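Local atomic coordinates of GDP-6-deoxy-D-mannose reductase (Pseudomonas aeruginosa, PDB entry 6X3B), a protein that probably reduces the 4-keto group of GDP-4-dehydro-6-deoxy-D-mannose with NADPH, giving the GDP-rhamnose used in bacterial O-antigen synthesis. Residues G32-H37 / D227-Y232; Y58-P63 / H79-T84; L102-L107 / L156-L161. All coordinates share one frame; numbering follows the deposited sequence.

Overall arrangement
All three contacts lie in the Rossmann-type nucleotide-binding part of the fold. Contacts 1 and 2, whose centres are about 17 Å apart, both touch NADPH: helix 33-44 supplies backbone NH groups to the pyrophosphate, while the loops 58-63 and 79-84 take the adenine, both riboses and a pyrophosphate oxygen. L80 joins them by packing on V34, G35 and Y232. Contact 3, pairing helices 93-114 and 150-169, is centred about 10 Å from contact 2 and meets it through H79 with T104 and L60 with N106; it stays about 11 Å from contact 1 at the nearest atoms. Along the chain, contact 1 encloses the other two, which come in series, and joins helix 225-238 to the cofactor-binding helix.

Contact 1 of 3, residues G32-H37 / D227-Y232; sequences GFVGKH and DVLSAY. With NDP (NADPH dihydro-nicotinamide-adenine-dinucleotide phosphate), chain E.
With CG1 of V34 anti to its backbone N (chi1 174°) and CG of L229 anti to its carbonyl carbon, the two side chains lie alongside one another, pointing opposite ways, and V34 CG1 comes to 3.6 Å from L229 CD2. The other L229 methyl, CD1, rests on the H37 carbonyl carbon C at 3.5 Å and on H37 CB at 3.8 Å. H37 then turns its ring end away from L229, and NE2 is hydrogen-bonded to the carbonyl of P184. More loosely, V34 CG1 approaches the Y232 ring obliquely, 4.5 Å from CE2.

The axes of segments 33-37 and 227-232 cross steeply, at 76°, and stay 10.6 Å apart, which confines the contact to a few side chains, joined through carbons of V34, L229 and Y232. G32 is the N-cap in the glycine-rich turn before the first helix of the Rossmann fold, whose N-terminus is directed at the pyrophosphate: F33 N binds NADPH O2A at 3.0 Å and V34 N binds O1N at 2.8 Å, the latter nearly straight at 177°. The helix dipole and these NH groups would both be expected to stabilise the pyrophosphate's negative charge.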
loop_
_atom_site.group_PDB
_atom_site.type_symbol
_atom_site.label_atom_id
_atom_site.label_comp_id
_atom_site.label_asym_id
_atom_site.label_seq_id
_atom_site.Cartn_x
_atom_site.Cartn_y
_atom_site.Cartn_z
ATOM N N GLY A 32 -23.637 -7.447 0.380
ATOM C CA GLY A 32 -23.539 -6.051 0.001
ATOM C C GLY A 32 -24.119 -5.783 -1.382
ATOM O O GLY A 32 -24.754 -6.638 -2.005
ATOM N N PHE A 33 -23.859 -4.561 -1.873
ATOM C CA PHE A 33 -24.409 -4.085 -3.144
ATOM C C PHE A 33 -23.990 -4.987 -4.304
ATOM O O PHE A 33 -24.832 -5.551 -5.008
ATOM C CB PHE A 33 -23.973 -2.629 -3.370
ATOM C CG PHE A 33 -24.053 -2.166 -4.808
ATOM C CD1 PHE A 33 -25.228 -2.298 -5.550
ATOM C CD2 PHE A 33 -22.952 -1.574 -5.407
ATOM C CE1 PHE A 33 -25.299 -1.864 -6.874
ATOM C CE2 PHE A 33 -23.011 -1.119 -6.728
ATOM C CZ PHE A 33 -24.188 -1.262 -7.462
ATOM N N VAL A 34 -22.685 -5.152 -4.502
ATOM C CA VAL A 34 -22.188 -5.930 -5.630
ATOM C C VAL A 34 -22.461 -7.417 -5.421
ATOM O O VAL A 34 -22.830 -8.134 -6.361
ATOM C CB VAL A 34 -20.684 -5.646 -5.838
ATOM C CG1 VAL A 34 -20.122 -6.564 -6.934
ATOM C CG2 VAL A 34 -20.476 -4.182 -6.203
ATOM N N GLY A 35 -22.248 -7.880 -4.186
ATOM C CA GLY A 35 -22.437 -9.298 -3.827
ATOM C C GLY A 35 -23.820 -9.806 -4.200
ATOM O O GLY A 35 -23.906 -10.863 -4.843
ATOM N N LYS A 36 -24.861 -9.056 -3.835
ATOM C CA LYS A 36 -26.266 -9.448 -4.132
ATOM C C LYS A 36 -26.457 -9.577 -5.647
ATOM O O LYS A 36 -27.148 -10.511 -6.071
ATOM C CB LYS A 36 -27.242 -8.449 -3.506
ATOM C CG LYS A 36 -27.294 -8.485 -1.987
ATOM C CD LYS A 36 -28.151 -7.401 -1.387
ATOM C CE LYS A 36 -29.615 -7.545 -1.749
ATOM N NZ LYS A 36 -30.459 -6.543 -1.057
ATOM N N HIS A 37 -25.878 -8.659 -6.421
ATOM C CA HIS A 37 -25.974 -8.722 -7.900
ATOM C C HIS A 37 -25.189 -9.934 -8.415
ATOM O O HIS A 37 -25.637 -10.545 -9.391
ATOM C CB HIS A 37 -25.487 -7.409 -8.521
ATOM C CG HIS A 37 -26.515 -6.330 -8.503
ATOM N ND1 HIS A 37 -27.629 -6.364 -9.310
ATOM C CD2 HIS A 37 -26.605 -5.196 -7.779
ATOM C CE1 HIS A 37 -28.360 -5.295 -9.088
ATOM N NE2 HIS A 37 -27.755 -4.564 -8.154
ATOM N N ASP A 227 -21.840 -5.361 -15.841
ATOM C CA ASP A 227 -20.603 -5.393 -16.619
ATOM C C ASP A 227 -19.394 -5.523 -15.704
ATOM O O ASP A 227 -18.413 -6.193 -16.057
ATOM C CB ASP A 227 -20.489 -4.148 -17.498
ATOM C CG ASP A 227 -21.346 -4.243 -18.749
ATOM O OD1 ASP A 227 -21.555 -5.374 -19.243
ATOM O OD2 ASP A 227 -21.818 -3.198 -19.233
ATOM N N VAL A 228 -19.461 -4.908 -14.515
ATOM C CA VAL A 228 -18.400 -5.074 -13.527
ATOM C C VAL A 228 -18.292 -6.533 -13.109
ATOM O O VAL A 228 -17.195 -7.098 -13.051
ATOM C CB VAL A 228 -18.645 -4.161 -12.314
ATOM C CG1 VAL A 228 -17.591 -4.417 -11.251
ATOM C CG2 VAL A 228 -18.647 -2.703 -12.736
ATOM N N LEU A 229 -19.434 -7.161 -12.791
ATOM C CA LEU A 229 -19.425 -8.575 -12.430
ATOM C C LEU A 229 -18.837 -9.435 -13.535
ATOM O O LEU A 229 -18.118 -10.405 -13.267
ATOM C CB LEU A 229 -20.841 -9.053 -12.137
ATOM C CG LEU A 229 -21.418 -8.411 -10.898
ATOM C CD1 LEU A 229 -22.833 -8.918 -10.727
ATOM C CD2 LEU A 229 -20.518 -8.785 -9.737
ATOM N N SER A 230 -19.211 -9.156 -14.774
ATOM C CA SER A 230 -18.757 -10.015 -15.859
ATOM C C SER A 230 -17.251 -9.893 -16.035
ATOM O O SER A 230 -16.569 -10.874 -16.352
ATOM C CB SER A 230 -19.502 -9.652 -17.142
ATOM O OG SER A 230 -18.849 -10.189 -18.277
ATOM N N ALA A 231 -16.717 -8.698 -15.783
ATOM C CA ALA A 231 -15.272 -8.516 -15.799
ATOM C C ALA A 231 -14.596 -9.354 -14.729
ATOM O O ALA A 231 -13.539 -9.927 -14.981
ATOM C CB ALA A 231 -14.933 -7.029 -15.622
ATOM N N TYR A 232 -15.180 -9.434 -13.511
ATOM C CA TYR A 232 -14.542 -10.221 -12.448
ATOM C C TYR A 232 -14.506 -11.700 -12.802
ATOM O O TYR A 232 -13.503 -12.391 -12.559
ATOM C CB TYR A 232 -15.270 -10.052 -11.102
ATOM C CG TYR A 232 -15.260 -8.654 -10.521
ATOM C CD1 TYR A 232 -14.435 -7.655 -11.044
ATOM C CD2 TYR A 232 -16.095 -8.338 -9.454
ATOM C CE1 TYR A 232 -14.454 -6.357 -10.517
ATOM C CE2 TYR A 232 -16.125 -7.061 -8.904
ATOM C CZ TYR A 232 -15.303 -6.069 -9.434
ATOM O OH TYR A 232 -15.312 -4.790 -8.909
HETATM P PA NDP E . -21.023 -2.815 0.488
HETATM O O1A NDP E . -20.577 -1.859 1.542
HETATM O O2A NDP E . -22.369 -2.622 -0.126
HETATM O O5B NDP E . -20.904 -4.313 1.040
HETATM C C5B NDP E . -19.829 -4.641 1.953
HETATM C C4B NDP E . -19.937 -6.094 2.339
HETATM O O4B NDP E . -18.848 -6.435 3.234
HETATM C C3B NDP E . -21.227 -6.503 3.067
HETATM O O3B NDP E . -21.700 -7.760 2.599
HETATM C C2B NDP E . -20.790 -6.556 4.526
HETATM O O2B NDP E . -21.587 -7.485 5.255
HETATM C C1B NDP E . -19.367 -7.075 4.376
HETATM N N9A NDP E . -18.508 -6.777 5.513
HETATM C C8A NDP E . -18.175 -5.535 5.993
HETATM N N7A NDP E . -17.387 -5.575 7.037
HETATM C C5A NDP E . -17.186 -6.929 7.263
HETATM C C6A NDP E . -16.444 -7.632 8.229
HETATM N N6A NDP E . -15.750 -7.003 9.173
HETATM N N1A NDP E . -16.453 -8.985 8.179
HETATM C C2A NDP E . -17.167 -9.575 7.213
HETATM N N3A NDP E . -17.902 -9.022 6.252
HETATM C C4A NDP E . -17.873 -7.681 6.330
HETATM O O3 NDP E . -19.935 -2.833 -0.687
HETATM P PN NDP E . -20.118 -2.819 -2.277
HETATM O O1N NDP E . -20.828 -4.066 -2.684
HETATM O O2N NDP E . -20.704 -1.507 -2.676
HETATM O O5D NDP E . -18.594 -2.890 -2.767
HETATM C C5D NDP E . -18.025 -4.181 -3.089
HETATM C C4D NDP E . -16.543 -4.020 -3.324
HETATM O O4D NDP E . -16.338 -3.130 -4.450
HETATM C C3D NDP E . -15.745 -3.421 -2.157
HETATM O O3D NDP E . -14.473 -4.042 -2.034
HETATM C C2D NDP E . -15.639 -1.954 -2.566
HETATM O O2D NDP E . -14.524 -1.297 -1.983
HETATM C C1D NDP E . -15.502 -2.060 -4.081
HETATM N N1N NDP E . -15.963 -0.827 -4.784
HETATM C C2N NDP E . -17.293 -0.515 -4.865
HETATM C C3N NDP E . -17.743 0.524 -5.632
HETATM C C7N NDP E . -19.149 0.959 -5.465
HETATM O O7N NDP E . -19.562 1.946 -6.081
HETATM N N7N NDP E . -19.928 0.262 -4.651
HETATM C C4N NDP E . -16.795 1.160 -6.591
HETATM C C5N NDP E . -15.389 0.784 -6.376
HETATM C C6N NDP E . -15.050 0.021 -5.363
HETATM P P2B NDP E . -22.424 -6.751 6.425
HETATM O O1X NDP E . -23.213 -7.845 7.111
HETATM O O2X NDP E . -21.420 -6.102 7.354
HETATM O O3X NDP E . -23.321 -5.732 5.754
#

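Contact 2 of 3, residues Y58-P63 / H79-T84; sequences YDLLEP and HLAGQT. With NDP (NADPH dihydro-nicotinamide-adenine-dinucleotide phosphate), chain E.
L60 and A81 are the closest pair of CA atoms between the two loops, 8.5 Å apart, with L60 inside a type I turn from D59 to E62 and A81 just beyond strand 76-79. From that turn the L60 side chain reaches across: its CD1 methyl lies 3.7 Å from A81 CB and equally touches H79 at CE1. The methyl meets the imidazole at its edge, near the ring plane. Both ring nitrogens of H79 have partners beyond the loops, ND1 at T28 OG1 and NE2 at T104 OG1, which should fix the rotation of the ring.

Each loop binds NADPH. L60 N meets adenine N1A at 2.8 Å in an almost linear bond (179°), and adenine N6A gives a more bent one to D59 OD1 at 3.1 Å. The L60 side chain lies against the same adenine edge with CB and CG, CB being 3.5 Å from N1A. The D59 oxygen also accepts from L61 N, 37° out of the carboxylate plane, closing an Asx turn that positions the carboxylate. Along 79-84, the L80 carbonyl oxygen accepts from hydroxyl O3D of the nicotinamide ribose at 2.9 Å, while G82 N donates to O4B, the ring oxygen of the adenosine ribose, at 3.1 Å. Further on, T84 OG1 donates to O1A of the pyrophosphate at 2.8 Å, and K187 NZ is a second partner of that hydroxyl.

The adenine edge is thus read by one backbone donor and one carboxylate acceptor, a pattern matching its N1 and amino group. Between the loops themselves the link through L60 is apolar, and the same residue serves the cofactor twice, by its NH and by the packing of its side chain.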
loop_
_atom_site.group_PDB
_atom_site.type_symbol
_atom_site.label_atom_id
_atom_site.label_comp_id
_atom_site.label_asym_id
_atom_site.label_seq_id
_atom_site.Cartn_x
_atom_site.Cartn_y
_atom_site.Cartn_z
ATOM N N TYR A 58 -20.015 -14.504 9.506
ATOM C CA TYR A 58 -18.608 -14.412 9.860
ATOM C C TYR A 58 -18.198 -12.951 9.912
ATOM O O TYR A 58 -18.847 -12.071 9.340
ATOM C CB TYR A 58 -17.721 -15.218 8.886
ATOM C CG TYR A 58 -17.795 -14.741 7.456
ATOM C CD1 TYR A 58 -18.759 -15.240 6.579
ATOM C CD2 TYR A 58 -16.905 -13.785 6.986
ATOM C CE1 TYR A 58 -18.828 -14.791 5.274
ATOM C CE2 TYR A 58 -16.960 -13.335 5.691
ATOM C CZ TYR A 58 -17.912 -13.844 4.834
ATOM O OH TYR A 58 -17.963 -13.365 3.556
ATOM N N ASP A 59 -17.125 -12.708 10.651
ATOM C CA ASP A 59 -16.534 -11.388 10.800
ATOM C C ASP A 59 -15.062 -11.501 10.429
ATOM O O ASP A 59 -14.318 -12.239 11.078
ATOM C CB ASP A 59 -16.697 -10.874 12.232
ATOM C CG ASP A 59 -16.379 -9.401 12.362
ATOM O OD1 ASP A 59 -15.530 -8.898 11.590
ATOM O OD2 ASP A 59 -16.982 -8.748 13.241
ATOM N N LEU A 60 -14.643 -10.741 9.418
ATOM C CA LEU A 60 -13.260 -10.793 8.961
ATOM C C LEU A 60 -12.285 -10.326 10.029
ATOM O O LEU A 60 -11.102 -10.703 9.987
ATOM C CB LEU A 60 -13.114 -9.967 7.686
ATOM C CG LEU A 60 -13.748 -10.629 6.456
ATOM C CD1 LEU A 60 -13.837 -9.684 5.284
ATOM C CD2 LEU A 60 -12.974 -11.869 6.066
ATOM N N LEU A 61 -12.757 -9.530 10.990
ATOM C CA LEU A 61 -11.959 -9.136 12.141
ATOM C C LEU A 61 -11.758 -10.254 13.156
ATOM O O LEU A 61 -10.954 -10.078 14.076
ATOM C CB LEU A 61 -12.628 -7.957 12.846
ATOM C CG LEU A 61 -12.721 -6.660 12.042
ATOM C CD1 LEU A 61 -13.555 -5.643 12.797
ATOM C CD2 LEU A 61 -11.334 -6.124 11.796
ATOM N N GLU A 62 -12.476 -11.372 13.045
ATOM C CA GLU A 62 -12.438 -12.425 14.063
ATOM C C GLU A 62 -11.984 -13.733 13.422
ATOM O O GLU A 62 -12.808 -14.461 12.849
ATOM C CB GLU A 62 -13.810 -12.598 14.720
ATOM C CG GLU A 62 -13.995 -11.830 16.028
ATOM C CD GLU A 62 -13.249 -12.446 17.226
ATOM O OE1 GLU A 62 -13.130 -13.691 17.309
ATOM O OE2 GLU A 62 -12.777 -11.674 18.093
ATOM N N PRO A 63 -10.694 -14.073 13.490
ATOM C CA PRO A 63 -10.219 -15.312 12.850
ATOM C C PRO A 63 -10.984 -16.570 13.251
ATOM O O PRO A 63 -11.154 -17.461 12.410
ATOM C CB PRO A 63 -8.749 -15.374 13.284
ATOM C CG PRO A 63 -8.344 -13.938 13.420
ATOM C CD PRO A 63 -9.580 -13.231 13.965
ATOM N N HIS A 79 -13.038 -11.450 -3.309
ATOM C CA HIS A 79 -13.078 -10.813 -2.005
ATOM C C HIS A 79 -13.646 -9.414 -2.220
ATOM O O HIS A 79 -12.935 -8.513 -2.671
ATOM C CB HIS A 79 -11.680 -10.793 -1.373
ATOM C CG HIS A 79 -11.613 -10.069 -0.061
ATOM N ND1 HIS A 79 -12.629 -10.113 0.876
ATOM C CD2 HIS A 79 -10.651 -9.268 0.463
ATOM C CE1 HIS A 79 -12.285 -9.382 1.924
ATOM N NE2 HIS A 79 -11.091 -8.855 1.700
ATOM N N LEU A 80 -14.939 -9.255 -1.917
ATOM C CA LEU A 80 -15.657 -7.994 -1.983
ATOM C C LEU A 80 -15.802 -7.311 -0.634
ATOM O O LEU A 80 -15.924 -6.085 -0.590
ATOM C CB LEU A 80 -17.073 -8.213 -2.545
ATOM C CG LEU A 80 -17.266 -8.749 -3.962
ATOM C CD1 LEU A 80 -18.706 -9.268 -4.164
ATOM C CD2 LEU A 80 -16.967 -7.634 -4.954
ATOM N N ALA A 81 -15.786 -8.065 0.458
ATOM C CA ALA A 81 -16.246 -7.553 1.744
ATOM C C ALA A 81 -15.314 -6.489 2.314
ATOM O O ALA A 81 -14.086 -6.583 2.211
ATOM C CB ALA A 81 -16.376 -8.688 2.752
ATOM N N GLY A 82 -15.897 -5.493 2.957
ATOM C CA GLY A 82 -15.091 -4.486 3.613
ATOM C C GLY A 82 -15.893 -3.243 3.936
ATOM O O GLY A 82 -17.111 -3.186 3.754
ATOM N N GLN A 83 -15.155 -2.241 4.391
ATOM C CA GLN A 83 -15.693 -0.948 4.769
ATOM C C GLN A 83 -15.527 -0.067 3.536
ATOM O O GLN A 83 -14.401 0.235 3.128
ATOM C CB GLN A 83 -14.937 -0.415 5.985
ATOM C CG GLN A 83 -15.710 0.656 6.791
ATOM C CD GLN A 83 -16.109 1.815 5.913
ATOM O OE1 GLN A 83 -17.211 1.854 5.380
ATOM N NE2 GLN A 83 -15.163 2.750 5.695
ATOM N N THR A 84 -16.634 0.308 2.906
ATOM C CA THR A 84 -16.557 0.852 1.556
ATOM C C THR A 84 -16.971 2.315 1.477
ATOM O O THR A 84 -17.076 2.853 0.370
ATOM C CB THR A 84 -17.429 0.031 0.611
ATOM O OG1 THR A 84 -18.812 0.265 0.933
ATOM C CG2 THR A 84 -17.119 -1.462 0.769
HETATM P PA NDP E . -21.023 -2.815 0.488
HETATM O O1A NDP E . -20.577 -1.859 1.542
HETATM O O2A NDP E . -22.369 -2.622 -0.126
HETATM O O5B NDP E . -20.904 -4.313 1.040
HETATM C C5B NDP E . -19.829 -4.641 1.953
HETATM C C4B NDP E . -19.937 -6.094 2.339
HETATM O O4B NDP E . -18.848 -6.435 3.234
HETATM C C3B NDP E . -21.227 -6.503 3.067
HETATM O O3B NDP E . -21.700 -7.760 2.599
HETATM C C2B NDP E . -20.790 -6.556 4.526
HETATM O O2B NDP E . -21.587 -7.485 5.255
HETATM C C1B NDP E . -19.367 -7.075 4.376
HETATM N N9A NDP E . -18.508 -6.777 5.513
HETATM C C8A NDP E . -18.175 -5.535 5.993
HETATM N N7A NDP E . -17.387 -5.575 7.037
HETATM C C5A NDP E . -17.186 -6.929 7.263
HETATM C C6A NDP E . -16.444 -7.632 8.229
HETATM N N6A NDP E . -15.750 -7.003 9.173
HETATM N N1A NDP E . -16.453 -8.985 8.179
HETATM C C2A NDP E . -17.167 -9.575 7.213
HETATM N N3A NDP E . -17.902 -9.022 6.252
HETATM C C4A NDP E . -17.873 -7.681 6.330
HETATM O O3 NDP E . -19.935 -2.833 -0.687
HETATM P PN NDP E . -20.118 -2.819 -2.277
HETATM O O1N NDP E . -20.828 -4.066 -2.684
HETATM O O2N NDP E . -20.704 -1.507 -2.676
HETATM O O5D NDP E . -18.594 -2.890 -2.767
HETATM C C5D NDP E . -18.025 -4.181 -3.089
HETATM C C4D NDP E . -16.543 -4.020 -3.324
HETATM O O4D NDP E . -16.338 -3.130 -4.450
HETATM C C3D NDP E . -15.745 -3.421 -2.157
HETATM O O3D NDP E . -14.473 -4.042 -2.034
HETATM C C2D NDP E . -15.639 -1.954 -2.566
HETATM O O2D NDP E . -14.524 -1.297 -1.983
HETATM C C1D NDP E . -15.502 -2.060 -4.081
HETATM N N1N NDP E . -15.963 -0.827 -4.784
HETATM C C2N NDP E . -17.293 -0.515 -4.865
HETATM C C3N NDP E . -17.743 0.524 -5.632
HETATM C C7N NDP E . -19.149 0.959 -5.465
HETATM O O7N NDP E . -19.562 1.946 -6.081
HETATM N N7N NDP E . -19.928 0.262 -4.651
HETATM C C4N NDP E . -16.795 1.160 -6.591
HETATM C C5N NDP E . -15.389 0.784 -6.376
HETATM C C6N NDP E . -15.050 0.021 -5.363
HETATM P P2B NDP E . -22.424 -6.751 6.425
HETATM O O1X NDP E . -23.213 -7.845 7.111
HETATM O O2X NDP E . -21.420 -6.102 7.354
HETATM O O3X NDP E . -23.321 -5.732 5.754
#

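Contact 3 of 3, residues L102-L107 / L156-L161; sequences LGTLNL and LAAESL
L105 and L161 meet in an apolar helix-to-helix packing between helix 93-114 and helix 150-169, within the nucleotide-binding part of the fold. The two short segments run nearly the same way, their axes crossing at -24° and 9.9 Å apart at closest approach. T104 and A158 bring their CA atoms nearest, 6.9 Å apart, and the second close pair of CA atoms is L105 with L161.

L161 contributes the largest share of the contact. A chi1 of 174° swings its branch away from its own backbone N and toward helix 93-114, placing CD2 3.7 Å from L105 CB. The same methyl lies 3.8 Å from L105 N, so it rests on the base of that side chain and on the adjoining backbone. The L105 side chain also touches W165, later on helix 150-169. T104 adds a looser edge to the interface: its CG2 methyl is 4.3 Å from L161 CD2, and OG1 lies 4.4 Å from A158 CB. That hydroxyl has its polar partners elsewhere, in H79 NE2 and the carbonyl oxygen of N100, so its approach to A158 is packing alone. The short A158 side chain is consistent with the close backbone approach at this point.

Beneath the pair lies strand 119-123, whose Y122 touches T104, A158 and E159, while E159 also forms a salt bridge with R177 of strand 172-182. L101 and L108 flank L161 on helix 93-114. Beyond the helices comes the second subunit: L105 packs on A94, A157 on A157 and S160 on L156 of that other chain, so the two helices sit between the central sheet and the dimer partner.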
loop_
_atom_site.group_PDB
_atom_site.type_symbol
_atom_site.label_atom_id
_atom_site.label_comp_id
_atom_site.label_asym_id
_atom_site.label_seq_id
_atom_site.Cartn_x
_atom_site.Cartn_y
_atom_site.Cartn_z
ATOM N N LEU A 102 -6.342 -5.774 7.637
ATOM C CA LEU A 102 -6.198 -6.902 8.549
ATOM C C LEU A 102 -7.288 -7.945 8.309
ATOM O O LEU A 102 -7.048 -9.141 8.485
ATOM C CB LEU A 102 -6.204 -6.414 10.000
ATOM C CG LEU A 102 -4.842 -5.891 10.497
ATOM C CD1 LEU A 102 -3.794 -6.997 10.401
ATOM C CD2 LEU A 102 -4.362 -4.691 9.697
ATOM N N GLY A 103 -8.484 -7.513 7.906
ATOM C CA GLY A 103 -9.522 -8.477 7.565
ATOM C C GLY A 103 -9.146 -9.309 6.349
ATOM O O GLY A 103 -9.390 -10.520 6.307
ATOM N N THR A 104 -8.541 -8.674 5.349
ATOM C CA THR A 104 -8.060 -9.424 4.195
ATOM C C THR A 104 -6.965 -10.403 4.599
ATOM O O THR A 104 -6.955 -11.563 4.157
ATOM C CB THR A 104 -7.580 -8.447 3.133
ATOM O OG1 THR A 104 -8.718 -7.710 2.668
ATOM C CG2 THR A 104 -6.907 -9.199 1.962
ATOM N N LEU A 105 -6.066 -9.975 5.483
ATOM C CA LEU A 105 -5.035 -10.881 5.970
ATOM C C LEU A 105 -5.644 -12.054 6.724
ATOM O O LEU A 105 -5.214 -13.203 6.551
ATOM C CB LEU A 105 -4.053 -10.139 6.868
ATOM C CG LEU A 105 -3.057 -11.066 7.580
ATOM C CD1 LEU A 105 -2.047 -11.727 6.595
ATOM C CD2 LEU A 105 -2.328 -10.315 8.677
ATOM N N ASN A 106 -6.640 -11.792 7.584
ATOM C CA ASN A 106 -7.262 -12.905 8.291
ATOM C C ASN A 106 -7.892 -13.883 7.312
ATOM O O ASN A 106 -7.766 -15.104 7.475
ATOM C CB ASN A 106 -8.307 -12.401 9.295
ATOM C CG ASN A 106 -7.687 -11.661 10.453
ATOM O OD1 ASN A 106 -6.515 -11.874 10.783
ATOM N ND2 ASN A 106 -8.471 -10.787 11.088
ATOM N N LEU A 107 -8.578 -13.371 6.291
ATOM C CA LEU A 107 -9.145 -14.253 5.269
ATOM C C LEU A 107 -8.060 -15.079 4.578
ATOM O O LEU A 107 -8.206 -16.292 4.393
ATOM C CB LEU A 107 -9.912 -13.424 4.250
ATOM C CG LEU A 107 -10.416 -14.173 3.023
ATOM C CD1 LEU A 107 -11.473 -15.203 3.447
ATOM C CD2 LEU A 107 -10.989 -13.136 2.067
ATOM N N LEU A 156 -5.222 0.145 -1.545
ATOM C CA LEU A 156 -3.891 -0.043 -2.120
ATOM C C LEU A 156 -3.034 -0.930 -1.231
ATOM O O LEU A 156 -2.276 -1.783 -1.723
ATOM C CB LEU A 156 -3.207 1.322 -2.324
ATOM C CG LEU A 156 -1.921 1.363 -3.152
ATOM C CD1 LEU A 156 -2.218 0.830 -4.558
ATOM C CD2 LEU A 156 -1.352 2.793 -3.213
ATOM N N ALA A 157 -3.134 -0.746 0.089
ATOM C CA ALA A 157 -2.390 -1.599 1.001
ATOM C C ALA A 157 -2.831 -3.061 0.859
ATOM O O ALA A 157 -1.998 -3.976 0.846
ATOM C CB ALA A 157 -2.567 -1.105 2.437
ATOM N N ALA A 158 -4.136 -3.302 0.741
ATOM C CA ALA A 158 -4.597 -4.686 0.619
ATOM C C ALA A 158 -4.207 -5.297 -0.728
ATOM O O ALA A 158 -3.945 -6.499 -0.807
ATOM C CB ALA A 158 -6.110 -4.737 0.807
ATOM N N GLU A 159 -4.202 -4.494 -1.798
ATOM C CA GLU A 159 -3.658 -4.938 -3.084
ATOM C C GLU A 159 -2.254 -5.498 -2.912
ATOM O O GLU A 159 -1.951 -6.614 -3.350
ATOM C CB GLU A 159 -3.597 -3.770 -4.074
ATOM C CG GLU A 159 -4.879 -3.291 -4.713
ATOM C CD GLU A 159 -4.584 -2.257 -5.802
ATOM O OE1 GLU A 159 -3.416 -2.199 -6.261
ATOM O OE2 GLU A 159 -5.493 -1.514 -6.225
ATOM N N SER A 160 -1.375 -4.707 -2.288
ATOM C CA SER A 160 0.018 -5.106 -2.086
ATOM C C SER A 160 0.107 -6.398 -1.288
ATOM O O SER A 160 0.856 -7.322 -1.647
ATOM C CB SER A 160 0.775 -3.988 -1.351
ATOM O OG SER A 160 0.608 -2.764 -2.017
ATOM N N LEU A 161 -0.657 -6.473 -0.194
ATOM C CA LEU A 161 -0.691 -7.675 0.626
ATOM C C LEU A 161 -1.099 -8.892 -0.201
ATOM O O LEU A 161 -0.394 -9.916 -0.211
ATOM C CB LEU A 161 -1.650 -7.476 1.812
ATOM C CG LEU A 161 -1.856 -8.741 2.662
ATOM C CD1 LEU A 161 -0.545 -9.128 3.367
ATOM C CD2 LEU A 161 -3.001 -8.547 3.685
#